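Local structure of formimidoylglutamase (3M1R) at residues D[195-198]-D[199-202]; D[213-216]-D[217-221]. The protein hydrolyses N-formimidoyl-L-glutamate to L-glutamate and formamide in the histidine degradation pathway, with two manganese ions per subunit as its cofactor. All coordinates share one frame; numbering follows the deposited sequence.

Contact 1 of 2, residues D[195-198]-D[199-202]; sequences SNSQ and AYEA
The carbonyl oxygen of Ser197 takes a hydrogen bond from Glu201, with Glu201 N 3.0 Å from Ser197 O. The bond is nearly straight, with an N-H...O angle of 164°. A second bond of the same kind follows one residue on. Ala202 N sits 3.0 Å from Gln198 O. These bonds close the first turn of helix 198-206, which follows strand 186-191 in the arginase fold. Ser197 holds the N-cap position, but its side chain makes no capping bond. Instead it turns to Tyr200. Ser197 CB lies 4.0 Å from Tyr200 CD2, meeting the ring obliquely, and Ser197 OG is 4.1 Å from the same carbon. With chi1 at -67°, Tyr200 CG stands anti to its own carbonyl carbon. This directs the ring back past the helix start, beside Ser197. Glu201 CB packs over the backbone, 3.6 Å from Ser197 O. The polar ends bind elsewhere. Tyr200 OH bonds to Asp19 of the second subunit and to Asn160 N, and Glu201 OE2 bonds to Tyr74 of the second subunit. Asn196 ND2 gives to Ala154 O and its OD1 accepts from His156 N, the residues before and after the metal ligand His155 in sequence.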
loop_
_atom_site.group_PDB
_atom_site.type_symbol
_atom_site.label_atom_id
_atom_site.label_comp_id
_atom_site.label_asym_id
_atom_site.label_seq_id
_atom_site.Cartn_x
_atom_site.Cartn_y
_atom_site.Cartn_z
ATOM N N SER D 195 22.781 -8.977 15.362
ATOM C CA SER D 195 21.701 -8.259 16.043
ATOM C C SER D 195 22.111 -7.635 17.391
ATOM O O SER D 195 21.279 -7.031 18.074
ATOM C CB SER D 195 20.494 -9.193 16.252
ATOM O OG SER D 195 20.012 -9.669 15.005
ATOM N N ASN D 196 23.384 -7.775 17.771
ATOM C CA ASN D 196 23.818 -7.385 19.115
ATOM C C ASN D 196 25.169 -6.678 19.189
ATOM O O ASN D 196 25.950 -6.708 18.237
ATOM C CB ASN D 196 23.839 -8.607 20.032
ATOM C CG ASN D 196 22.481 -9.173 20.249
ATOM O OD1 ASN D 196 21.678 -8.600 20.975
ATOM N ND2 ASN D 196 22.193 -10.294 19.599
ATOM N N SER D 197 25.431 -6.051 20.334
ATOM C CA SER D 197 26.676 -5.310 20.561
ATOM C C SER D 197 27.632 -6.085 21.451
ATOM O O SER D 197 27.201 -6.862 22.312
ATOM C CB SER D 197 26.381 -3.969 21.212
ATOM O OG SER D 197 25.522 -3.193 20.390
ATOM N N GLN D 198 28.929 -5.848 21.257
ATOM C CA GLN D 198 29.969 -6.542 22.010
ATOM C C GLN D 198 29.803 -6.324 23.508
ATOM O O GLN D 198 29.909 -7.263 24.299
ATOM C CB GLN D 198 31.347 -6.056 21.563
ATOM C CG GLN D 198 32.512 -6.803 22.201
ATOM C CD GLN D 198 33.823 -6.557 21.467
ATOM O OE1 GLN D 198 34.109 -5.435 21.038
ATOM N NE2 GLN D 198 34.621 -7.608 21.314
ATOM N N ALA D 199 29.540 -5.075 23.881
ATOM C CA ALA D 199 29.373 -4.685 25.274
ATOM C C ALA D 199 28.205 -5.406 25.933
ATOM O O ALA D 199 28.313 -5.900 27.054
ATOM C CB ALA D 199 29.180 -3.175 25.371
ATOM N N TYR D 200 27.085 -5.452 25.232
ATOM C CA TYR D 200 25.874 -6.016 25.789
ATOM C C TYR D 200 25.962 -7.526 25.920
ATOM O O TYR D 200 25.428 -8.100 26.868
ATOM C CB TYR D 200 24.668 -5.591 24.962
ATOM C CG TYR D 200 24.410 -4.102 25.060
ATOM C CD1 TYR D 200 24.896 -3.368 26.134
ATOM C CD2 TYR D 200 23.673 -3.434 24.088
ATOM C CE1 TYR D 200 24.660 -2.015 26.238
ATOM C CE2 TYR D 200 23.431 -2.072 24.184
ATOM C CZ TYR D 200 23.929 -1.372 25.260
ATOM O OH TYR D 200 23.693 -0.024 25.367
ATOM N N GLU D 201 26.645 -8.163 24.977
ATOM C CA GLU D 201 26.915 -9.590 25.081
ATOM C C GLU D 201 27.787 -9.823 26.299
ATOM O O GLU D 201 27.552 -10.753 27.069
ATOM C CB GLU D 201 27.621 -10.100 23.826
ATOM C CG GLU D 201 27.944 -11.576 23.837
ATOM C CD GLU D 201 28.937 -11.951 22.753
ATOM O OE1 GLU D 201 28.532 -12.568 21.750
ATOM O OE2 GLU D 201 30.133 -11.621 22.897
ATOM N N ALA D 202 28.793 -8.968 26.483
ATOM C CA ALA D 202 29.651 -9.086 27.654
ATOM C C ALA D 202 28.839 -8.925 28.937
ATOM O O ALA D 202 29.063 -9.633 29.916
ATOM C CB ALA D 202 30.794 -8.055 27.611
#

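Contact 2 of 2, residues D[213-216]-D[217-221]; sequences TMDM and IREKG
This is a local contact along one short helix, 214-220, which starts directly at the end of strand 210-213, an outermost strand of the parallel sheet within this chain. Thr213 is the N-cap. Its OG1 accepts from Met216 N at 3.1 Å, and the bond is nearly straight at 164°. Thr213 O then receives Ile217 N at 3.0 Å. The Ile217 side chain folds back over the same carbonyl, with CG1 3.2 Å from Thr213 O. Bonds from Arg218 N to Met214 O, Glu219 N to Asp215 O and Lys220 N to Met216 O carry the helix on. Met214, a selenomethionine, runs beside Arg218 in the same direction. Its chain bends at chi2 (-56°) and chi3, which brings the methyl CE over one face of the guanidinium, 3.7 Å from Arg218 CZ and nearer the edge of the group than its middle. The charged end of Arg218 is paired with Glu269, and that of Lys220 with Glu228. Gly221 ends the helix with a positive phi. On another side of the helix Asp215 OD2 and Glu219 OE2 stand 3.8 Å apart, their carboxylate planes turned 58° from each other. Glu77 of the second subunit brings another carboxylate close to Asp215. Such a cluster of acids would probably raise the proton affinity of at least one of them.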
loop_
_atom_site.group_PDB
_atom_site.type_symbol
_atom_site.label_atom_id
_atom_site.label_comp_id
_atom_site.label_asym_id
_atom_site.label_seq_id
_atom_site.Cartn_x
_atom_site.Cartn_y
_atom_site.Cartn_z
ATOM N N THR D 213 22.378 -19.001 20.804
ATOM C CA THR D 213 22.307 -18.332 19.510
ATOM C C THR D 213 21.481 -19.123 18.502
ATOM O O THR D 213 21.116 -20.283 18.736
ATOM C CB THR D 213 23.706 -18.083 18.929
ATOM O OG1 THR D 213 24.303 -19.337 18.582
ATOM C CG2 THR D 213 24.583 -17.379 19.954
HETATM N N MSE D 214 21.150 -18.460 17.402
HETATM C CA MSE D 214 20.480 -19.084 16.275
HETATM C C MSE D 214 21.382 -20.167 15.716
HETATM O O MSE D 214 20.902 -21.183 15.217
HETATM C CB MSE D 214 20.203 -18.039 15.185
HETATM C CG MSE D 214 18.957 -17.189 15.449
HETATM SE SE MSE D 214 17.314 -18.247 15.689
HETATM C CE MSE D 214 17.432 -19.379 14.112
ATOM N N ASP D 215 22.694 -19.946 15.810
ATOM C CA ASP D 215 23.670 -20.883 15.270
ATOM C C ASP D 215 23.591 -22.186 16.052
ATOM O O ASP D 215 23.536 -23.274 15.468
ATOM C CB ASP D 215 25.090 -20.300 15.361
ATOM C CG ASP D 215 25.955 -20.639 14.140
ATOM O OD1 ASP D 215 25.942 -19.848 13.170
ATOM O OD2 ASP D 215 26.658 -21.678 14.153
HETATM N N MSE D 216 23.582 -22.066 17.379
HETATM C CA MSE D 216 23.502 -23.227 18.267
HETATM C C MSE D 216 22.176 -23.951 18.079
HETATM O O MSE D 216 22.134 -25.179 18.014
HETATM C CB MSE D 216 23.654 -22.798 19.729
HETATM C CG MSE D 216 25.053 -22.300 20.096
HETATM SE SE MSE D 216 25.068 -21.179 21.696
HETATM C CE MSE D 216 24.298 -22.461 22.950
ATOM N N ILE D 217 21.101 -23.173 17.984
ATOM C CA ILE D 217 19.752 -23.710 17.849
ATOM C C ILE D 217 19.629 -24.466 16.532
ATOM O O ILE D 217 18.961 -25.487 16.458
ATOM C CB ILE D 217 18.706 -22.574 17.932
ATOM C CG1 ILE D 217 18.599 -22.071 19.366
ATOM C CG2 ILE D 217 17.347 -23.029 17.453
ATOM C CD1 ILE D 217 17.878 -20.763 19.491
ATOM N N ARG D 218 20.290 -23.971 15.494
ATOM C CA ARG D 218 20.193 -24.591 14.181
ATOM C C ARG D 218 20.939 -25.914 14.096
ATOM O O ARG D 218 20.500 -26.833 13.408
ATOM C CB ARG D 218 20.671 -23.634 13.092
ATOM C CG ARG D 218 19.632 -22.588 12.722
ATOM C CD ARG D 218 18.682 -23.096 11.650
ATOM N NE ARG D 218 17.503 -22.243 11.503
ATOM C CZ ARG D 218 16.383 -22.426 12.195
ATOM N NH1 ARG D 218 16.307 -23.419 13.079
ATOM N NH2 ARG D 218 15.349 -21.620 12.021
ATOM N N GLU D 219 22.064 -26.026 14.787
ATOM C CA GLU D 219 22.773 -27.293 14.770
ATOM C C GLU D 219 22.189 -28.291 15.764
ATOM O O GLU D 219 22.142 -29.481 15.483
ATOM C CB GLU D 219 24.278 -27.115 14.984
ATOM C CG GLU D 219 24.663 -26.235 16.150
ATOM C CD GLU D 219 26.172 -26.067 16.271
ATOM O OE1 GLU D 219 26.784 -26.867 17.016
ATOM O OE2 GLU D 219 26.741 -25.146 15.621
ATOM N N LYS D 220 21.725 -27.803 16.908
ATOM C CA LYS D 220 21.249 -28.676 17.981
ATOM C C LYS D 220 19.728 -28.881 17.919
ATOM O O LYS D 220 19.211 -29.908 18.362
ATOM C CB LYS D 220 21.677 -28.110 19.343
ATOM C CG LYS D 220 21.237 -28.912 20.552
ATOM C CD LYS D 220 22.285 -29.938 20.969
ATOM C CE LYS D 220 23.530 -29.282 21.552
ATOM N NZ LYS D 220 23.249 -28.577 22.832
ATOM N N GLY D 221 19.016 -27.910 17.349
ATOM C CA GLY D 221 17.564 -27.970 17.278
ATOM C C GLY D 221 16.926 -27.258 18.455
ATOM O O GLY D 221 17.395 -27.381 19.588
#

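Along the chain, contact 1 comes first and ends before contact 2 begins, so the two are in series and neither nests in nor crosses the other. Each closes only a local turn. Contact 1 joins the loop after strand 186-191 to the start of helix 198-206. That helix leads on to strand 210-213, which lies next to 186-191 in the parallel sheet. Contact 2 then turns the chain from this strand through helix 214-220 toward helix 222-234. The centres are 18 Å apart and the nearest atoms about 6 Å, without touching. Both sites come within reach of the second subunit, through more residues at 195-202 than at 213-221.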